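PDB 6W9O: OTU domain-containing protein wMelOTU from Wolbachia pipientis wMel, which probably cleaves ubiquitin from modified proteins as a bacterial deubiquitinase effector of the OTU-like cysteine protease family. Local coordinates for residues A[78-83]-A[116-121]. Sequence-based numbering, arbitrary orientation.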
ATOM      1  N   ASP A  78      -4.589  -4.185 -11.167  1.00 16.06           N
ATOM      2  CA  ASP A  78      -3.147  -4.110 -11.452  1.00 15.86           C
ATOM      3  C   ASP A  78      -2.436  -5.337 -10.881  1.00 16.88           C
ATOM      4  O   ASP A  78      -1.489  -5.868 -11.483  1.00 18.91           O
ATOM      5  CB  ASP A  78      -2.532  -2.882 -10.756  1.00 15.18           C
ATOM      6  CG  ASP A  78      -2.988  -1.511 -11.351  1.00 17.51           C
ATOM      7  OD1 ASP A  78      -3.381  -1.448 -12.546  1.00 21.69           O
ATOM      8  OD2 ASP A  78      -2.923  -0.541 -10.555  1.00 18.18           O
ATOM      9  N   CYS A  79      -2.945  -5.851  -9.761  1.00 14.33           N
ATOM     10  CA  CYS A  79      -2.313  -7.029  -9.169  1.00 15.66           C
ATOM     11  C   CYS A  79      -2.706  -8.273  -9.937  1.00 16.25           C
ATOM     12  O   CYS A  79      -1.869  -9.153 -10.184  1.00 15.92           O
ATOM     13  CB  CYS A  79      -2.731  -7.134  -7.691  1.00 15.38           C
ATOM     14  SG  CYS A  79      -2.021  -5.753  -6.698  1.00 15.56           S
ATOM     15  N   ARG A  80      -3.975  -8.350 -10.378  1.00 14.88           N
ATOM     16  CA  ARG A  80      -4.375  -9.437 -11.260  1.00 15.36           C
ATOM     17  C   ARG A  80      -3.514  -9.459 -12.512  1.00 18.35           C
ATOM     18  O   ARG A  80      -3.067 -10.520 -12.958  1.00 20.04           O
ATOM     19  CB  ARG A  80      -5.848  -9.253 -11.668  1.00 18.27           C
ATOM     20  CG  ARG A  80      -6.319 -10.236 -12.685  1.00 23.79           C
ATOM     21  CD  ARG A  80      -7.777  -9.962 -13.014  1.00 24.78           C
ATOM     22  NE  ARG A  80      -8.204 -10.706 -14.183  1.00 43.89           N
ATOM     23  CZ  ARG A  80      -8.932 -11.825 -14.112  1.00 60.20           C
ATOM     24  NH1 ARG A  80      -9.316 -12.302 -12.918  1.00 58.24           N
ATOM     25  NH2 ARG A  80      -9.292 -12.461 -15.229  1.00 59.83           N
ATOM     26  N   GLU A  81      -3.333  -8.292 -13.130  1.00 17.95           N
ATOM     27  CA  GLU A  81      -2.558  -8.250 -14.365  1.00 18.99           C
ATOM     28  C   GLU A  81      -1.109  -8.658 -14.114  1.00 19.34           C
ATOM     29  O   GLU A  81      -0.520  -9.385 -14.914  1.00 21.78           O
ATOM     30  CB  GLU A  81      -2.617  -6.816 -14.918  1.00 21.57           C
ATOM     31  CG  GLU A  81      -3.998  -6.508 -15.474  1.00 26.81           C
ATOM     32  CD  GLU A  81      -4.065  -5.168 -16.196  1.00 39.55           C
ATOM     33  OE1 GLU A  81      -3.187  -4.304 -15.985  1.00 34.69           O
ATOM     34  OE2 GLU A  81      -5.045  -4.990 -16.958  1.00 44.14           O
ATOM     35  N   PHE A  82      -0.521  -8.187 -13.013  1.00 19.20           N
ATOM     36  CA  PHE A  82       0.827  -8.621 -12.677  1.00 17.52           C
ATOM     37  C   PHE A  82       0.926 -10.144 -12.640  1.00 17.38           C
ATOM     38  O   PHE A  82       1.865 -10.741 -13.192  1.00 18.68           O
ATOM     39  CB  PHE A  82       1.221  -7.989 -11.336  1.00 16.55           C
ATOM     40  CG  PHE A  82       2.612  -8.331 -10.898  1.00 15.71           C
ATOM     41  CD1 PHE A  82       3.654  -7.445 -11.114  1.00 17.22           C
ATOM     42  CD2 PHE A  82       2.861  -9.542 -10.221  1.00 18.02           C
ATOM     43  CE1 PHE A  82       4.969  -7.748 -10.697  1.00 19.00           C
ATOM     44  CE2 PHE A  82       4.136  -9.838  -9.769  1.00 17.08           C
ATOM     45  CZ  PHE A  82       5.214  -8.960 -10.014  1.00 17.77           C
ATOM     46  N   ALA A  83      -0.047 -10.799 -11.997  1.00 16.28           N
ATOM     47  CA  ALA A  83      -0.026 -12.258 -11.887  1.00 16.94           C
ATOM     48  C   ALA A  83      -0.252 -12.960 -13.215  1.00 18.87           C
ATOM     49  O   ALA A  83       0.268 -14.063 -13.416  1.00 22.18           O
ATOM     50  CB  ALA A  83      -1.087 -12.719 -10.891  1.00 18.14           C
ATOM     51  N   ASP A 116      -9.048 -14.534  -7.020  1.00 21.66           N
ATOM     52  CA  ASP A 116      -9.263 -14.121  -5.635  1.00 20.72           C
ATOM     53  C   ASP A 116      -8.928 -12.654  -5.415  1.00 18.35           C
ATOM     54  O   ASP A 116      -9.576 -11.995  -4.580  1.00 18.65           O
ATOM     55  CB  ASP A 116      -8.411 -14.973  -4.700  1.00 19.56           C
ATOM     56  CG  ASP A 116      -8.933 -14.934  -3.236  1.00 27.89           C
ATOM     57  OD1 ASP A 116     -10.181 -15.012  -3.020  1.00 28.69           O
ATOM     58  OD2 ASP A 116      -8.095 -14.835  -2.309  1.00 29.79           O
ATOM     59  N   ILE A 117      -7.907 -12.111  -6.109  1.00 17.01           N
ATOM     60  CA  ILE A 117      -7.461 -10.758  -5.845  1.00 16.95           C
ATOM     61  C   ILE A 117      -8.513  -9.717  -6.221  1.00 16.58           C
ATOM     62  O   ILE A 117      -8.457  -8.601  -5.719  1.00 16.56           O
ATOM     63  CB  ILE A 117      -6.095 -10.509  -6.518  1.00 15.97           C
ATOM     64  CG1 ILE A 117      -5.402  -9.237  -5.959  1.00 17.16           C
ATOM     65  CG2 ILE A 117      -6.271 -10.332  -8.058  1.00 19.50           C
ATOM     66  CD1 ILE A 117      -5.110  -9.317  -4.469  1.00 18.90           C
ATOM     67  N   MET A 118      -9.483 -10.083  -7.052  1.00 16.83           N
ATOM     68  CA  MET A 118     -10.538  -9.148  -7.410  1.00 18.32           C
ATOM     69  C   MET A 118     -11.682  -9.146  -6.411  1.00 23.39           C
ATOM     70  O   MET A 118     -12.595  -8.333  -6.555  1.00 24.35           O
ATOM     71  CB  MET A 118     -11.084  -9.459  -8.802  1.00 21.00           C
ATOM     72  CG  MET A 118      -9.992  -9.300  -9.898  1.00 20.95           C
ATOM     73  SD  MET A 118      -9.126  -7.728  -9.888  1.00 22.28           S
ATOM     74  CE  MET A 118     -10.466  -6.531 -10.096  1.00 24.81           C
ATOM     75  N   ARG A 119     -11.652 -10.017  -5.402  1.00 20.42           N
ATOM     76  CA  ARG A 119     -12.734 -10.095  -4.420  1.00 20.51           C
ATOM     77  C   ARG A 119     -12.421  -9.178  -3.250  1.00 19.24           C
ATOM     78  O   ARG A 119     -11.297  -9.197  -2.737  1.00 17.42           O
ATOM     79  CB  ARG A 119     -12.859 -11.532  -3.894  1.00 19.42           C
ATOM     80  CG  ARG A 119     -13.177 -12.550  -4.986  1.00 22.20           C
ATOM     81  CD  ARG A 119     -13.283 -13.958  -4.397  1.00 24.14           C
ATOM     82  NE  ARG A 119     -13.615 -14.941  -5.423  1.00 33.94           N
ATOM     83  CZ  ARG A 119     -12.856 -15.976  -5.755  1.00 37.19           C
ATOM     84  NH1 ARG A 119     -11.710 -16.226  -5.120  1.00 35.76           N
ATOM     85  NH2 ARG A 119     -13.263 -16.791  -6.722  1.00 42.57           N
ATOM     86  N   ASN A 120     -13.406  -8.371  -2.819  1.00 19.82           N
ATOM     87  CA  ASN A 120     -13.145  -7.512  -1.664  1.00 19.66           C
ATOM     88  C   ASN A 120     -12.810  -8.331  -0.420  1.00 20.69           C
ATOM     89  O   ASN A 120     -12.137  -7.805   0.476  1.00 21.27           O
ATOM     90  CB  ASN A 120     -14.361  -6.644  -1.370  1.00 22.75           C
ATOM     91  CG  ASN A 120     -14.492  -5.488  -2.365  1.00 30.72           C
ATOM     92  OD1 ASN A 120     -13.505  -4.996  -2.903  1.00 29.57           O
ATOM     93  ND2 ASN A 120     -15.713  -5.059  -2.601  1.00 28.46           N
ATOM     94  N   SER A 121     -13.219  -9.599  -0.402  1.00 20.43           N
ATOM     95  CA  SER A 121     -12.926 -10.488   0.720  1.00 20.35           C
ATOM     96  C   SER A 121     -11.434 -10.767   0.873  1.00 19.54           C
ATOM     97  O   SER A 121     -11.007 -11.137   1.979  1.00 18.94           O
ATOM     98  CB  SER A 121     -13.678 -11.818   0.603  1.00 22.23           C
ATOM     99  OG  SER A 121     -13.435 -12.450  -0.654  1.00 24.44           O
TER
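R80, on helix 72-84, lays the aliphatic part of its side chain against I117 and M118, the first two residues beyond helix 105-116. Its CB meets the methyl CG2 of I117 at 3.8 Å, and further out its CD lies 3.9 Å from CG of M118. With CG anti to the backbone N (chi1 174°) and the chain extended on to NE, the R80 methylenes run past the methionine, and the two side chains cross at about a right angle. The bend of M118 at chi2 (-52°) brings SD to 4.0 Å from CB of R80; the same side chain also rests on R76 and N77, one turn back on the helix. Beyond the hydrocarbon part, NH1 of R80 makes a weak hydrogen bond to the carbonyl O of T114 in helix 105-116.

I117 points toward the helix and forms the buried half of the contact. Its two branches divide the work: CG2 touches R80, while CG1 reaches CB of C79 at 3.8 Å. E129 touches both C79 and I117, so helix 126-137 also borders this apolar pair. Within the OTU-like cysteine protease region, the contact thus packs the loop between helices 105-116 and 126-137 onto helix 72-84.

The loop has its own bracing. D116 to R119 form a type I beta turn, and NH1 of R119 makes a salt bridge of 2.9 Å to OD1 of D116, with the oxygen in the guanidinium plane. OD2 of D116 pairs in turn with R122.

Between the two segments the chemistry is entirely van der Waals: side-chain carbon and sulfur seat the turn on the helix, while the polar bonds inside the turn hold its shape, and the hydrogen bond from R76 to the I117 carbonyl O ties it to helix 72-84.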